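Local structure of alanine dehydrogenase (Archaeoglobus fulgidus, 1OMO) at residues A[8-13]-A[311-316]; A[41-44]-A[49-52]; A[117-122]-A[269-274]; A[168-171]-A[176-179]. The protein catalyses the NAD-dependent oxidative deamination of L-alanine to pyruvate and the reverse reductive amination, working as a homodimer. One frame throughout, in Å; residues are numbered along the deposited sequence.

Contact 1: A[8-13]-A[311-316]; sequences QEEVES and KNVGSK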
loop_
_atom_site.group_PDB
_atom_site.type_symbol
_atom_site.label_atom_id
_atom_site.label_comp_id
_atom_site.label_asym_id
_atom_site.label_seq_id
_atom_site.Cartn_x
_atom_site.Cartn_y
_atom_site.Cartn_z
ATOM N N GLN A 8 -11.497 -3.868 -16.720
ATOM C CA GLN A 8 -10.816 -5.094 -17.105
ATOM C C GLN A 8 -10.950 -5.346 -18.607
ATOM O O GLN A 8 -9.966 -5.673 -19.276
ATOM C CB GLN A 8 -11.359 -6.291 -16.337
ATOM C CG GLN A 8 -10.604 -7.579 -16.636
ATOM C CD GLN A 8 -11.242 -8.779 -15.992
ATOM O OE1 GLN A 8 -11.962 -8.654 -14.994
ATOM N NE2 GLN A 8 -10.980 -9.958 -16.548
ATOM N N GLU A 9 -12.155 -5.182 -19.140
ATOM C CA GLU A 9 -12.386 -5.389 -20.563
ATOM C C GLU A 9 -11.474 -4.471 -21.368
ATOM O O GLU A 9 -10.889 -4.895 -22.358
ATOM C CB GLU A 9 -13.862 -5.133 -20.917
ATOM C CG GLU A 9 -14.219 -5.347 -22.391
ATOM C CD GLU A 9 -15.675 -5.824 -22.625
ATOM O OE1 GLU A 9 -16.632 -5.184 -22.110
ATOM O OE2 GLU A 9 -15.851 -6.845 -23.343
ATOM N N GLU A 10 -11.327 -3.222 -20.936
ATOM C CA GLU A 10 -10.468 -2.277 -21.650
ATOM C C GLU A 10 -9.019 -2.703 -21.541
ATOM O O GLU A 10 -8.347 -2.844 -22.570
ATOM C CB GLU A 10 -10.633 -0.841 -21.113
ATOM C CG GLU A 10 -11.951 -0.183 -21.551
ATOM C CD GLU A 10 -12.363 1.027 -20.712
ATOM O OE1 GLU A 10 -13.223 1.808 -21.176
ATOM O OE2 GLU A 10 -11.842 1.202 -19.594
ATOM N N VAL A 11 -8.540 -2.932 -20.314
ATOM C CA VAL A 11 -7.148 -3.335 -20.131
ATOM C C VAL A 11 -6.769 -4.562 -20.982
ATOM O O VAL A 11 -5.680 -4.577 -21.551
ATOM C CB VAL A 11 -6.833 -3.602 -18.654
ATOM C CG1 VAL A 11 -5.406 -4.168 -18.489
ATOM C CG2 VAL A 11 -6.978 -2.315 -17.887
ATOM N N GLU A 12 -7.675 -5.547 -21.087
ATOM C CA GLU A 12 -7.452 -6.764 -21.872
ATOM C C GLU A 12 -7.109 -6.477 -23.318
ATOM O O GLU A 12 -6.371 -7.230 -23.948
ATOM C CB GLU A 12 -8.678 -7.700 -21.812
ATOM C CG GLU A 12 -8.855 -8.325 -20.418
ATOM C CD GLU A 12 -9.893 -9.430 -20.350
ATOM O OE1 GLU A 12 -10.388 -9.867 -21.408
ATOM O OE2 GLU A 12 -10.190 -9.873 -19.220
ATOM N N SER A 13 -7.619 -5.371 -23.836
ATOM C CA SER A 13 -7.344 -5.020 -25.212
ATOM C C SER A 13 -6.170 -4.045 -25.324
ATOM O O SER A 13 -5.933 -3.489 -26.405
ATOM C CB SER A 13 -8.576 -4.363 -25.846
ATOM O OG SER A 13 -8.748 -3.008 -25.405
ATOM N N LYS A 311 -4.928 4.831 -28.074
ATOM C CA LYS A 311 -6.176 4.437 -28.702
ATOM C C LYS A 311 -7.404 5.145 -28.164
ATOM O O LYS A 311 -8.537 4.758 -28.472
ATOM C CB LYS A 311 -6.360 2.931 -28.583
ATOM C CG LYS A 311 -5.251 2.132 -29.218
ATOM C CD LYS A 311 -5.561 0.647 -29.082
ATOM C CE LYS A 311 -4.621 -0.185 -29.925
ATOM N NZ LYS A 311 -4.880 -1.629 -29.698
ATOM N N ASN A 312 -7.183 6.189 -27.374
ATOM C CA ASN A 312 -8.287 6.956 -26.796
ATOM C C ASN A 312 -9.215 6.022 -26.014
ATOM O O ASN A 312 -10.444 6.161 -26.065
ATOM C CB ASN A 312 -9.097 7.659 -27.893
ATOM C CG ASN A 312 -9.974 8.775 -27.339
ATOM O OD1 ASN A 312 -11.027 9.082 -27.893
ATOM N ND2 ASN A 312 -9.531 9.397 -26.244
ATOM N N VAL A 313 -8.631 5.058 -25.310
ATOM C CA VAL A 313 -9.426 4.124 -24.531
ATOM C C VAL A 313 -9.512 4.581 -23.071
ATOM O O VAL A 313 -8.537 5.129 -22.510
ATOM C CB VAL A 313 -8.804 2.715 -24.577
ATOM C CG1 VAL A 313 -9.697 1.720 -23.821
ATOM C CG2 VAL A 313 -8.615 2.280 -26.031
ATOM N N GLY A 314 -10.672 4.357 -22.460
ATOM C CA GLY A 314 -10.860 4.723 -21.068
ATOM C C GLY A 314 -11.934 5.765 -20.857
ATOM O O GLY A 314 -12.716 6.039 -21.760
ATOM N N SER A 315 -12.003 6.305 -19.648
ATOM C CA SER A 315 -12.958 7.353 -19.297
ATOM C C SER A 315 -12.164 8.196 -18.311
ATOM O O SER A 315 -11.151 7.729 -17.792
ATOM C CB SER A 315 -14.234 6.773 -18.664
ATOM O OG SER A 315 -14.018 6.190 -17.385
ATOM N N LYS A 316 -12.590 9.426 -18.062
ATOM C CA LYS A 316 -11.826 10.291 -17.184
ATOM C C LYS A 316 -12.553 10.905 -16.010
ATOM O O LYS A 316 -13.684 11.360 -16.150
ATOM C CB LYS A 316 -11.221 11.428 -18.001
ATOM C CG LYS A 316 -10.264 10.971 -19.072
ATOM C CD LYS A 316 -9.985 12.083 -20.073
ATOM C CE LYS A 316 -8.848 11.720 -21.022
ATOM N NZ LYS A 316 -7.554 11.695 -20.299
HETATM O O HOH W 1 -13.637 3.321 -17.798
HETATM O O HOH W 2 -12.941 2.944 -24.230
HETATM O O HOH W 3 -7.872 -1.517 -28.260
#
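The carboxylate of Glu10 spreads beside Gly314, whose N and CA lie over one of its faces; CA is 3.8 Å from Glu10 OE1. Water 2 comes to OE1 from the same side and also accepts from Gly314 N, so it bridges carboxylate and amide. At the other oxygen, Glu10 OE2, a weakly bound water 1 leads to Ser315 OG, but the stronger partner is the backbone amide of Thr7. The stem of Glu10 touches Val313, the two side chains sliding past each other in opposite directions, with Glu10 CG 3.7 Å from Val313 CG1. With CG beside the backbone N (chi1 -74°) and the chain extended beyond it, the acid reaches the glycine. Were this glutamate replaced by an alanine, the Thr7 amide would probably lose its carboxylate mate, and both water bridges would go with it. Farther along, Ser13 O and Lys311 NZ stand 3.9 Å apart, joined weakly through water 3. Ser13 OG donates to Glu10 O at 2.9 Å, in the carbonyl plane. This surface contact joins helix 8-12 to the turn after helix 294-311, where Asn312 forms a Schellman motif. Helix 8-12 packs on helix 102-120 through Gln8, Val11 and Glu12, while Ser315 pairs with Ile5 of strand 3-6 and packs on Ile317 of the second subunit.

Contact 2: A[41-44]-A[49-52]; sequences KVYL and GDLR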
loop_
_atom_site.group_PDB
_atom_site.type_symbol
_atom_site.label_atom_id
_atom_site.label_comp_id
_atom_site.label_asym_id
_atom_site.label_seq_id
_atom_site.Cartn_x
_atom_site.Cartn_y
_atom_site.Cartn_z
ATOM N N LYS A 41 5.738 -6.646 0.152
ATOM C CA LYS A 41 4.289 -6.551 0.057
ATOM C C LYS A 41 3.745 -6.348 1.472
ATOM O O LYS A 41 4.349 -6.799 2.442
ATOM C CB LYS A 41 3.688 -7.844 -0.504
ATOM C CG LYS A 41 4.239 -8.328 -1.818
ATOM C CD LYS A 41 3.584 -9.662 -2.203
ATOM C CE LYS A 41 4.099 -10.118 -3.561
ATOM N NZ LYS A 41 3.432 -11.352 -4.030
ATOM N N VAL A 42 2.608 -5.677 1.597
ATOM C CA VAL A 42 2.037 -5.469 2.917
ATOM C C VAL A 42 0.743 -6.224 2.966
ATOM O O VAL A 42 -0.073 -6.124 2.051
ATOM C CB VAL A 42 1.776 -4.016 3.191
ATOM C CG1 VAL A 42 1.236 -3.845 4.601
ATOM C CG2 VAL A 42 3.060 -3.256 3.031
ATOM N N TYR A 43 0.564 -7.004 4.026
ATOM C CA TYR A 43 -0.632 -7.821 4.181
ATOM C C TYR A 43 -1.564 -7.292 5.235
ATOM O O TYR A 43 -1.138 -6.767 6.254
ATOM C CB TYR A 43 -0.252 -9.235 4.590
ATOM C CG TYR A 43 0.634 -9.966 3.624
ATOM C CD1 TYR A 43 0.089 -10.766 2.612
ATOM C CD2 TYR A 43 2.011 -9.861 3.712
ATOM C CE1 TYR A 43 0.910 -11.440 1.710
ATOM C CE2 TYR A 43 2.833 -10.525 2.826
ATOM C CZ TYR A 43 2.276 -11.311 1.827
ATOM O OH TYR A 43 3.081 -11.960 0.933
ATOM N N LEU A 44 -2.843 -7.446 4.970
ATOM C CA LEU A 44 -3.890 -7.067 5.886
ATOM C C LEU A 44 -4.627 -8.397 5.912
ATOM O O LEU A 44 -5.315 -8.738 4.945
ATOM C CB LEU A 44 -4.761 -5.992 5.260
ATOM C CG LEU A 44 -5.278 -4.874 6.161
ATOM C CD1 LEU A 44 -4.180 -4.451 7.131
ATOM C CD2 LEU A 44 -5.752 -3.702 5.286
ATOM N N GLY A 49 -10.031 -14.267 4.333
ATOM C CA GLY A 49 -9.132 -13.959 3.227
ATOM C C GLY A 49 -8.215 -12.802 3.572
ATOM O O GLY A 49 -7.977 -12.547 4.759
ATOM N N ASP A 50 -7.693 -12.100 2.557
ATOM C CA ASP A 50 -6.786 -10.959 2.775
ATOM C C ASP A 50 -6.652 -9.941 1.620
ATOM O O ASP A 50 -7.218 -10.104 0.560
ATOM C CB ASP A 50 -5.396 -11.458 3.144
ATOM C CG ASP A 50 -4.581 -11.886 1.928
ATOM O OD1 ASP A 50 -5.106 -11.843 0.810
ATOM O OD2 ASP A 50 -3.410 -12.268 2.070
ATOM N N LEU A 51 -5.892 -8.882 1.876
ATOM C CA LEU A 51 -5.609 -7.813 0.914
ATOM C C LEU A 51 -4.098 -7.541 1.009
ATOM O O LEU A 51 -3.502 -7.658 2.086
ATOM C CB LEU A 51 -6.408 -6.547 1.248
ATOM C CG LEU A 51 -7.757 -6.496 0.527
ATOM C CD1 LEU A 51 -8.736 -5.579 1.233
ATOM C CD2 LEU A 51 -7.531 -6.058 -0.900
ATOM N N ARG A 52 -3.491 -7.207 -0.122
ATOM C CA ARG A 52 -2.058 -6.950 -0.189
ATOM C C ARG A 52 -1.787 -5.695 -0.976
ATOM O O ARG A 52 -2.420 -5.473 -1.998
ATOM C CB ARG A 52 -1.347 -8.095 -0.900
ATOM C CG ARG A 52 -1.584 -9.401 -0.242
ATOM C CD ARG A 52 -1.078 -10.563 -1.076
ATOM N NE ARG A 52 -1.677 -11.797 -0.588
ATOM C CZ ARG A 52 -1.476 -12.995 -1.111
ATOM N NH1 ARG A 52 -2.081 -14.052 -0.581
ATOM N NH2 ARG A 52 -0.671 -13.137 -2.154
HETATM O O HOH W 4 0.603 -11.585 -4.312
#
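Tyr43 and Arg52 meet as a non-hydrogen-bonded pair of the beta hairpin formed by strands 42-45 and 50-58, at one end of the mixed sheet. Tyr43 CE1 lies over a face of the guanidinium group, 3.5 Å from Arg52 NE, whereas NE stands at the edge of the tyrosine ring; the two planes are 60° apart, so this is not a parallel stack. Arg52 CG and CD meet the ring's CD1/CE1 side from above its plane. Asp50 holds the guanidinium from its own strand: Arg52 NE donates to Asp50 OD2 at 3.2 Å, in the guanidinium plane and on the syn side of the carboxylate. That oxygen also lies at the ring edge. Next along the hairpin, Leu44 and Leu51 form the hydrogen-bonded pair (Leu44 N to Leu51 O 3.0 Å, Leu51 N to Leu44 O 3.1 Å) and turn to the opposite face, both packing on Trp66. On the Tyr43 side, the ring meets that of His246, and Arg52 NH2 makes a long, weak ion pair with Asp219, an NAD-binding residue. Val42 packs on Val42 of the second subunit. Water 4 accepts from Lys41 NZ and from Arg52 NH2, 2.9 Å from each, bridging the two cations.

Contact 3: A[117-122]-A[269-274]; sequences AKYLAR and GEVIAG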
loop_
_atom_site.group_PDB
_atom_site.type_symbol
_atom_site.label_atom_id
_atom_site.label_comp_id
_atom_site.label_asym_id
_atom_site.label_seq_id
_atom_site.Cartn_x
_atom_site.Cartn_y
_atom_site.Cartn_z
ATOM N N ALA A 117 11.659 -19.670 -18.156
ATOM C CA ALA A 117 11.988 -20.878 -18.899
ATOM C C ALA A 117 12.968 -20.516 -20.034
ATOM O O ALA A 117 13.915 -21.250 -20.282
ATOM C CB ALA A 117 10.711 -21.537 -19.435
ATOM N N LYS A 118 12.773 -19.361 -20.673
ATOM C CA LYS A 118 13.679 -18.941 -21.735
ATOM C C LYS A 118 15.138 -18.925 -21.268
ATOM O O LYS A 118 16.042 -19.313 -22.010
ATOM C CB LYS A 118 13.338 -17.542 -22.245
ATOM C CG LYS A 118 14.452 -17.005 -23.179
ATOM C CD LYS A 118 14.075 -15.760 -24.005
ATOM C CE LYS A 118 14.392 -14.476 -23.252
ATOM N NZ LYS A 118 14.118 -13.249 -24.075
ATOM N N TYR A 119 15.362 -18.485 -20.028
ATOM C CA TYR A 119 16.710 -18.386 -19.480
ATOM C C TYR A 119 17.199 -19.622 -18.764
ATOM O O TYR A 119 18.397 -19.848 -18.663
ATOM C CB TYR A 119 16.785 -17.219 -18.486
ATOM C CG TYR A 119 16.891 -15.863 -19.145
ATOM C CD1 TYR A 119 18.131 -15.343 -19.497
ATOM C CD2 TYR A 119 15.757 -15.124 -19.450
ATOM C CE1 TYR A 119 18.247 -14.110 -20.139
ATOM C CE2 TYR A 119 15.853 -13.896 -20.100
ATOM C CZ TYR A 119 17.109 -13.393 -20.443
ATOM O OH TYR A 119 17.241 -12.183 -21.097
ATOM N N LEU A 120 16.280 -20.429 -18.265
ATOM C CA LEU A 120 16.677 -21.568 -17.474
ATOM C C LEU A 120 16.491 -22.972 -18.042
ATOM O O LEU A 120 17.221 -23.874 -17.664
ATOM C CB LEU A 120 15.963 -21.465 -16.128
ATOM C CG LEU A 120 16.581 -20.781 -14.920
ATOM C CD1 LEU A 120 17.792 -19.984 -15.255
ATOM C CD2 LEU A 120 15.485 -19.939 -14.275
ATOM N N ALA A 121 15.528 -23.156 -18.936
ATOM C CA ALA A 121 15.249 -24.478 -19.497
ATOM C C ALA A 121 16.158 -24.845 -20.659
ATOM O O ALA A 121 16.649 -23.964 -21.363
ATOM C CB ALA A 121 13.800 -24.553 -19.950
ATOM N N ARG A 122 16.368 -26.145 -20.863
ATOM C CA ARG A 122 17.216 -26.616 -21.962
ATOM C C ARG A 122 16.701 -26.055 -23.265
ATOM O O ARG A 122 15.498 -26.114 -23.547
ATOM C CB ARG A 122 17.192 -28.125 -22.043
ATOM C CG ARG A 122 17.906 -28.808 -20.933
ATOM C CD ARG A 122 17.899 -30.289 -21.187
ATOM N NE ARG A 122 16.730 -30.958 -20.624
ATOM C CZ ARG A 122 15.801 -31.552 -21.346
ATOM N NH1 ARG A 122 15.900 -31.543 -22.669
ATOM N NH2 ARG A 122 14.806 -32.184 -20.747
ATOM N N GLY A 269 16.366 -11.953 -11.928
ATOM C CA GLY A 269 16.925 -10.694 -12.403
ATOM C C GLY A 269 18.439 -10.802 -12.476
ATOM O O GLY A 269 19.081 -10.315 -13.407
ATOM N N GLU A 270 19.033 -11.452 -11.491
ATOM C CA GLU A 270 20.461 -11.591 -11.517
ATOM C C GLU A 270 20.878 -12.394 -12.731
ATOM O O GLU A 270 21.886 -12.077 -13.361
ATOM C CB GLU A 270 20.966 -12.287 -10.269
ATOM C CG GLU A 270 20.968 -11.418 -9.036
ATOM C CD GLU A 270 21.265 -12.244 -7.809
ATOM O OE1 GLU A 270 20.607 -13.272 -7.639
ATOM O OE2 GLU A 270 22.152 -11.885 -7.022
ATOM N N VAL A 271 20.104 -13.423 -13.073
ATOM C CA VAL A 271 20.451 -14.231 -14.234
ATOM C C VAL A 271 20.283 -13.423 -15.509
ATOM O O VAL A 271 21.144 -13.430 -16.388
ATOM C CB VAL A 271 19.591 -15.521 -14.336
ATOM C CG1 VAL A 271 19.872 -16.233 -15.642
ATOM C CG2 VAL A 271 19.914 -16.471 -13.172
ATOM N N ILE A 272 19.176 -12.716 -15.609
ATOM C CA ILE A 272 18.942 -11.947 -16.795
ATOM C C ILE A 272 20.027 -10.872 -16.943
ATOM O O ILE A 272 20.514 -10.622 -18.041
ATOM C CB ILE A 272 17.538 -11.317 -16.746
ATOM C CG1 ILE A 272 16.490 -12.424 -16.779
ATOM C CG2 ILE A 272 17.326 -10.388 -17.931
ATOM C CD1 ILE A 272 15.086 -11.932 -16.639
ATOM N N ALA A 273 20.416 -10.266 -15.826
ATOM C CA ALA A 273 21.417 -9.220 -15.841
ATOM C C ALA A 273 22.860 -9.730 -15.974
ATOM O O ALA A 273 23.773 -8.952 -16.136
ATOM C CB ALA A 273 21.269 -8.367 -14.596
ATOM N N GLY A 274 23.076 -11.034 -15.915
ATOM C CA GLY A 274 24.440 -11.513 -16.045
ATOM C C GLY A 274 25.236 -11.497 -14.755
ATOM O O GLY A 274 26.458 -11.642 -14.781
#
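Tyr119 offers one face of its ring to Ile272, which covers it with CG1 in a CH-pi contact. Here the last turn of helix 102-120 packs against helix 268-273, the short helix that follows the edge strand 264-267 of the Rossmann-type parallel sheet. Ile272 CG1 stands 3.8 Å from the centroid of the Tyr119 ring and 14° off the ring normal, displaced slightly toward the rim on the CE2 side. The two side chains cross at about a right angle. In Ile272, CG1 lies beside the backbone N (chi1 -65°) while CG2 is anti to it; this spreads the two branches, CG1 over the ring and CG2 toward the phenol end, 3.6 Å from Tyr119 OH. Both branches thus lie on the same side of the ring, CG1 near its centre and CG2 out by the hydroxyl.

The hydroxyl is satisfied by a hydrogen bond with Glu25 OE2 on helix 17-32, which probably limits the swing of the ring and links a third helix to the pair. Trimming Tyr119 to an alanine would probably leave Ile272 without the aromatic face it rests on and Glu25 without its phenol partner. Nearer the backbone, Val271 takes over from Ile272: its CG1 approaches Tyr119 CB at 4.3 Å and meets the ring only obliquely. Leu120, which also packs on His212 of strand 212-215, has its carbonyl bound by Arg279. The same Val271 methyl serves the leucine as well, Leu120 CD1 lying 4.3 Å from Val271 CG1.

Contact 4: A[168-171]-A[176-179]; sequences SYCE and SASV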
loop_
_atom_site.group_PDB
_atom_site.type_symbol
_atom_site.label_atom_id
_atom_site.label_comp_id
_atom_site.label_asym_id
_atom_site.label_seq_id
_atom_site.Cartn_x
_atom_site.Cartn_y
_atom_site.Cartn_z
ATOM N N SER A 168 -8.036 -29.533 -24.856
ATOM C CA SER A 168 -8.803 -29.153 -26.037
ATOM C C SER A 168 -8.354 -27.761 -26.552
ATOM O O SER A 168 -8.335 -27.511 -27.781
ATOM C CB SER A 168 -10.294 -29.141 -25.665
ATOM O OG SER A 168 -11.133 -29.029 -26.793
ATOM N N TYR A 169 -8.002 -26.869 -25.613
ATOM C CA TYR A 169 -7.538 -25.508 -25.934
ATOM C C TYR A 169 -6.230 -25.603 -26.736
ATOM O O TYR A 169 -6.009 -24.872 -27.706
ATOM C CB TYR A 169 -7.301 -24.717 -24.627
ATOM C CG TYR A 169 -6.742 -23.297 -24.789
ATOM C CD1 TYR A 169 -7.585 -22.177 -24.738
ATOM C CD2 TYR A 169 -5.365 -23.069 -24.953
ATOM C CE1 TYR A 169 -7.075 -20.886 -24.841
ATOM C CE2 TYR A 169 -4.847 -21.761 -25.054
ATOM C CZ TYR A 169 -5.709 -20.680 -24.994
ATOM O OH TYR A 169 -5.227 -19.380 -25.046
ATOM N N CYS A 170 -5.367 -26.517 -26.303
ATOM C CA CYS A 170 -4.097 -26.767 -26.961
ATOM C C CYS A 170 -4.348 -27.261 -28.376
ATOM O O CYS A 170 -3.915 -26.644 -29.346
ATOM C CB CYS A 170 -3.302 -27.839 -26.205
ATOM S SG CYS A 170 -2.523 -27.284 -24.690
ATOM N N GLU A 171 -5.038 -28.387 -28.497
ATOM C CA GLU A 171 -5.293 -28.930 -29.815
ATOM C C GLU A 171 -5.831 -27.852 -30.747
ATOM O O GLU A 171 -5.345 -27.705 -31.863
ATOM C CB GLU A 171 -6.267 -30.106 -29.735
ATOM C CG GLU A 171 -5.693 -31.407 -30.290
ATOM C CD GLU A 171 -5.343 -32.403 -29.214
ATOM O OE1 GLU A 171 -6.258 -32.763 -28.429
ATOM O OE2 GLU A 171 -4.163 -32.837 -29.168
ATOM N N SER A 176 -0.104 -30.594 -29.999
ATOM C CA SER A 176 -0.419 -31.959 -29.588
ATOM C C SER A 176 -0.513 -32.010 -28.049
ATOM O O SER A 176 0.378 -31.533 -27.345
ATOM C CB SER A 176 0.667 -32.910 -30.089
ATOM O OG SER A 176 1.061 -33.814 -29.063
ATOM N N ALA A 177 -1.587 -32.592 -27.527
ATOM C CA ALA A 177 -1.760 -32.634 -26.078
ATOM C C ALA A 177 -2.699 -33.742 -25.569
ATOM O O ALA A 177 -3.570 -34.198 -26.289
ATOM C CB ALA A 177 -2.252 -31.251 -25.584
ATOM N N SER A 178 -2.514 -34.160 -24.318
ATOM C CA SER A 178 -3.366 -35.205 -23.770
ATOM C C SER A 178 -3.495 -35.078 -22.268
ATOM O O SER A 178 -2.622 -34.524 -21.612
ATOM C CB SER A 178 -2.801 -36.594 -24.100
ATOM O OG SER A 178 -1.778 -36.987 -23.177
ATOM N N VAL A 179 -4.588 -35.599 -21.731
ATOM C CA VAL A 179 -4.822 -35.590 -20.286
ATOM C C VAL A 179 -3.943 -36.718 -19.738
ATOM O O VAL A 179 -3.795 -37.753 -20.392
ATOM C CB VAL A 179 -6.304 -35.859 -19.964
ATOM C CG1 VAL A 179 -6.493 -35.978 -18.449
ATOM C CG2 VAL A 179 -7.170 -34.736 -20.527
#
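Cys170 and Ala177 point their side chains at each other, the cysteine from helix 160-172 and the alanine from strand 177-179. They belong to the beta-alpha-beta unit made by strand 152-156, this helix and this strand, at the edge of the Rossmann-type sheet whose neighbouring strand leads into the NAD-binding residues Asp157, Val158 and Arg159. The closest approach is between the two beta carbons, Cys170 CB and Ala177 CB, at 3.6 Å. SG sits beside the backbone N of its own residue (chi1 -76°) and passes the alanine methyl at 4.1 Å from Ala177 CB, so the sulfur flanks the methyl and leaves CB to carry the packing. Both residues also touch Val153, which makes a small apolar junction of helix and two strands.

Glu171, one residue on, is oriented differently. Its CB does not aim at the strand, but the chain bends at chi2 (107°) and brings the carboxylate back over the backbone of Ala177. The CB atoms of Ser176 and Ser178 point away from the helix, and the backbones of these serines hydrogen-bond to strand 152-156. The carboxylate lies close to a carbonyl, with Glu171 OE2 3.2 Å from Ala177 O, two acceptors whose proximity is likely to disfavour the negative charge. The amide probably offsets this in part: Ala177 N donates to Glu171 OE2 at 3.1 Å with an angle of 149°, arriving from above the carboxylate plane.

Overall arrangement
From the N terminus, helix 8-12 opens contact 1, which closes at 311-316; nearly the whole chain lies in that loop, and the other three contacts are nested within it. Contact 2 opens and closes first, as a short hairpin. Contact 3 then starts at the end of helix 102-120 and closes at 269-274, enclosing contact 4, a local helix-to-strand return. Contact 2 is in series with both, and no loops cross. Contacts 1 and 2 reach the same mixed sheet, their centres about 27 Å apart, and both touch the second subunit. Contacts 3 and 4 belong to the nucleotide-binding part, contact 3 tying helix 102-120 to helix 268-273 after edge strand 264-267, across the sheet from contact 4.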